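Local coordinates for protein exonuclease (Laribacter hongkongensis, PDB 3SZ5) that probably acts as a metal-dependent alkaline exonuclease of the lambda-exonuclease-like family, digesting DNA with the help of bound magnesium, at residues I82-G87 with D102-D107. Sequence-based numbering, arbitrary orientation.
With MG (magnesium ion), chain C; nucleotides of chain B.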
ATOM      1  N   ILE A  82      40.105   2.895 -10.586  1.00 69.17           N
ATOM      2  CA  ILE A  82      39.674   3.620 -11.780  1.00 69.56           C
ATOM      3  C   ILE A  82      38.346   3.026 -12.296  1.00 69.35           C
ATOM      4  O   ILE A  82      38.287   1.874 -12.769  1.00 69.57           O
ATOM      5  CB  ILE A  82      40.811   3.709 -12.841  1.00 69.85           C
ATOM      6  CG1 ILE A  82      40.315   4.356 -14.142  1.00 71.06           C
ATOM      7  CG2 ILE A  82      41.463   2.322 -13.085  1.00 71.22           C
ATOM      8  CD1 ILE A  82      41.437   5.146 -14.913  1.00 74.44           C
ATOM      9  N   VAL A  83      37.285   3.826 -12.179  1.00 68.76           N
ATOM     10  CA  VAL A  83      35.901   3.377 -12.359  1.00 68.23           C
ATOM     11  C   VAL A  83      35.246   3.952 -13.619  1.00 68.40           C
ATOM     12  O   VAL A  83      35.151   5.161 -13.748  1.00 68.48           O
ATOM     13  CB  VAL A  83      35.043   3.788 -11.137  1.00 68.03           C
ATOM     14  CG1 VAL A  83      33.588   3.360 -11.316  1.00 67.81           C
ATOM     15  CG2 VAL A  83      35.621   3.207  -9.850  1.00 67.47           C
ATOM     16  N   THR A  84      34.776   3.088 -14.524  1.00 68.63           N
ATOM     17  CA  THR A  84      34.118   3.507 -15.777  1.00 68.66           C
ATOM     18  C   THR A  84      32.627   3.196 -15.782  1.00 69.09           C
ATOM     19  O   THR A  84      32.227   2.039 -15.635  1.00 69.20           O
ATOM     20  CB  THR A  84      34.704   2.753 -16.988  1.00 68.79           C
ATOM     21  OG1 THR A  84      36.109   2.983 -17.048  1.00 68.58           O
ATOM     22  CG2 THR A  84      34.034   3.173 -18.317  1.00 67.22           C
ATOM     23  N   GLU A  85      31.807   4.211 -15.994  1.00 69.37           N
ATOM     24  CA  GLU A  85      30.374   3.974 -16.124  1.00 70.14           C
ATOM     25  C   GLU A  85      30.023   3.396 -17.490  1.00 70.10           C
ATOM     26  O   GLU A  85      30.610   3.768 -18.495  1.00 70.29           O
ATOM     27  CB  GLU A  85      29.552   5.219 -15.768  1.00 70.23           C
ATOM     28  CG  GLU A  85      29.498   5.436 -14.245  1.00 71.99           C
ATOM     29  CD  GLU A  85      28.726   6.672 -13.840  1.00 74.75           C
ATOM     30  OE1 GLU A  85      29.377   7.673 -13.444  1.00 76.70           O
ATOM     31  OE2 GLU A  85      27.472   6.645 -13.903  1.00 74.14           O
ATOM     32  N   VAL A  86      29.082   2.458 -17.502  1.00 70.17           N
ATOM     33  CA  VAL A  86      28.737   1.723 -18.701  1.00 69.83           C
ATOM     34  C   VAL A  86      27.207   1.623 -18.800  1.00 69.77           C
ATOM     35  O   VAL A  86      26.500   1.966 -17.864  1.00 69.91           O
ATOM     36  CB  VAL A  86      29.436   0.349 -18.671  1.00 69.83           C
ATOM     37  CG1 VAL A  86      28.773  -0.562 -17.675  1.00 69.05           C
ATOM     38  CG2 VAL A  86      29.510  -0.275 -20.075  1.00 71.18           C
ATOM     39  N   GLY A  87      26.683   1.197 -19.941  1.00 69.88           N
ATOM     40  CA  GLY A  87      25.243   1.011 -20.072  1.00 69.40           C
ATOM     41  C   GLY A  87      24.857  -0.440 -19.814  1.00 69.52           C
ATOM     42  O   GLY A  87      25.357  -1.097 -18.881  1.00 69.69           O
ATOM     43  N   ASP A 102      26.869  -0.712 -11.826  1.00 62.62           N
ATOM     44  CA  ASP A 102      27.028   0.698 -11.460  1.00 62.39           C
ATOM     45  C   ASP A 102      28.433   1.157 -11.814  1.00 62.76           C
ATOM     46  O   ASP A 102      28.729   2.346 -11.737  1.00 62.62           O
ATOM     47  CB  ASP A 102      26.741   0.930  -9.975  1.00 62.10           C
ATOM     48  CG  ASP A 102      25.290   0.719  -9.621  1.00 61.45           C
ATOM     49  OD1 ASP A 102      24.427   1.037 -10.453  1.00 61.02           O
ATOM     50  OD2 ASP A 102      25.003   0.241  -8.509  1.00 61.59           O
ATOM     51  N   GLY A 103      29.283   0.208 -12.205  1.00 63.22           N
ATOM     52  CA  GLY A 103      30.610   0.531 -12.703  1.00 63.82           C
ATOM     53  C   GLY A 103      31.540  -0.615 -13.037  1.00 64.30           C
ATOM     54  O   GLY A 103      31.501  -1.688 -12.416  1.00 64.19           O
ATOM     55  N   LEU A 104      32.387  -0.359 -14.032  1.00 64.93           N
ATOM     56  CA  LEU A 104      33.547  -1.184 -14.330  1.00 65.31           C
ATOM     57  C   LEU A 104      34.699  -0.658 -13.507  1.00 65.91           C
ATOM     58  O   LEU A 104      35.100   0.497 -13.668  1.00 65.74           O
ATOM     59  CB  LEU A 104      33.902  -1.091 -15.812  1.00 65.18           C
ATOM     60  CG  LEU A 104      32.866  -1.382 -16.907  1.00 64.86           C
ATOM     61  CD1 LEU A 104      33.484  -1.210 -18.298  1.00 63.57           C
ATOM     62  CD2 LEU A 104      32.268  -2.771 -16.752  1.00 62.70           C
ATOM     63  N   VAL A 105      35.211  -1.500 -12.615  1.00 67.03           N
ATOM     64  CA  VAL A 105      36.350  -1.152 -11.774  1.00 68.28           C
ATOM     65  C   VAL A 105      37.572  -1.866 -12.300  1.00 69.34           C
ATOM     66  O   VAL A 105      37.569  -3.086 -12.428  1.00 69.50           O
ATOM     67  CB  VAL A 105      36.165  -1.591 -10.308  1.00 68.07           C
ATOM     68  CG1 VAL A 105      37.330  -1.097  -9.453  1.00 68.16           C
ATOM     69  CG2 VAL A 105      34.894  -1.061  -9.763  1.00 68.02           C
ATOM     70  N   GLY A 106      38.621  -1.105 -12.590  1.00 70.63           N
ATOM     71  CA  GLY A 106      39.890  -1.695 -13.008  1.00 71.88           C
ATOM     72  C   GLY A 106      39.711  -2.443 -14.313  1.00 72.64           C
ATOM     73  O   GLY A 106      38.910  -2.036 -15.174  1.00 73.23           O
ATOM     74  N   ASP A 107      40.440  -3.541 -14.462  1.00 72.78           N
ATOM     75  CA  ASP A 107      40.321  -4.352 -15.670  1.00 72.89           C
ATOM     76  C   ASP A 107      39.359  -5.522 -15.466  1.00 72.01           C
ATOM     77  O   ASP A 107      38.777  -6.029 -16.431  1.00 71.51           O
ATOM     78  CB  ASP A 107      41.707  -4.867 -16.098  1.00 73.83           C
ATOM     79  CG  ASP A 107      42.617  -3.748 -16.590  1.00 75.80           C
ATOM     80  OD1 ASP A 107      42.157  -2.947 -17.436  1.00 76.20           O
ATOM     81  OD2 ASP A 107      43.781  -3.667 -16.126  1.00 78.49           O
TER
HETATM   82 MG    MG C 220      22.749   0.043  -7.444  1.00 51.38          MG
ATOM     83  P    DT B   2      20.159  -0.340  -9.199  1.00107.10           P
ATOM     84  OP1  DT B   2      21.509   0.194  -8.856  1.00107.52           O
ATOM     85  OP2  DT B   2      19.713  -1.673  -8.693  1.00105.63           O
ATOM     86  O5'  DT B   2      19.061   0.777  -8.819  1.00108.18           O
ATOM     87  C5'  DT B   2      19.402   2.168  -8.666  1.00110.15           C
ATOM     88  C4'  DT B   2      18.313   2.967  -7.953  1.00112.61           C
ATOM     89  O4'  DT B   2      17.203   3.234  -8.858  1.00113.82           O
ATOM     90  C3'  DT B   2      17.694   2.327  -6.706  1.00113.59           C
ATOM     91  O3'  DT B   2      18.394   2.740  -5.520  1.00114.24           O
ATOM     92  C2'  DT B   2      16.266   2.876  -6.695  1.00114.20           C
ATOM     93  C1'  DT B   2      15.965   3.139  -8.170  1.00114.52           C
ATOM     94  N1   DT B   2      15.073   2.085  -8.802  1.00115.50           N
ATOM     95  C2   DT B   2      13.940   2.491  -9.492  1.00115.45           C
ATOM     96  O2   DT B   2      13.607   3.654  -9.633  1.00114.97           O
ATOM     97  N3   DT B   2      13.192   1.468 -10.026  1.00115.71           N
ATOM     98  C4   DT B   2      13.445   0.104  -9.944  1.00116.39           C
ATOM     99  O4   DT B   2      12.682  -0.698 -10.478  1.00115.81           O
ATOM    100  C5   DT B   2      14.651  -0.278  -9.207  1.00117.40           C
ATOM    101  C7   DT B   2      15.074  -1.729  -9.035  1.00117.53           C
ATOM    102  C6   DT B   2      15.385   0.729  -8.680  1.00116.60           C
TER
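Thr84 and Leu104 face each other as the hydrogen-bonded pair of a short antiparallel ladder, and their backbones bond twice: Thr84 N to Leu104 O at 2.7 Å and Leu104 N to Thr84 O at 2.9 Å. A third bond, from Gly106 N to Ile82 O (3.0 Å), extends the ladder past the non-hydrogen-bonded pair Val83 and Val105. Leu104 O also receives a CA-H...O contact from Val83 CA.

Side chains meet on both faces of the sheet. On one, Leu104 CB and CG run alongside the Thr84 carbonyl, CB 3.6 Å from Thr84 O, and Leu104 CB lies next to Thr84 CB. With CG anti to its own carbonyl carbon (chi1 -54°), Leu104 also makes an apolar contact with Val86, whose CB is 4.2 Å from Leu104 CG. On the other face Val83 CG2 approaches Val105 CG2, likewise apolar, and both valines pack on Tyr75 of helix 68-79, which covers this side.

Metal coordination begins where the ladder ends. Asp102 OD2 binds a magnesium ion at 2.5 Å, and OP1 of the thymidine nucleotide DT2 of chain B binds the same ion at 1.9 Å; Glu112 and the carbonyl of Ile113 are further metal ligands. Arg72 donates to Asp102 O, tying the metal-binding residue to helix 68-79 through its backbone.

An edge strand, 83-84, is thus zipped to strand 103-105, which pairs in turn with 109-114; an aspartate at the start of one core strand and a glutamate on the next, sharing magnesium, fit the active-site layout of the PDDEXK nuclease fold, the clan to which the YqaJ-like domain belongs.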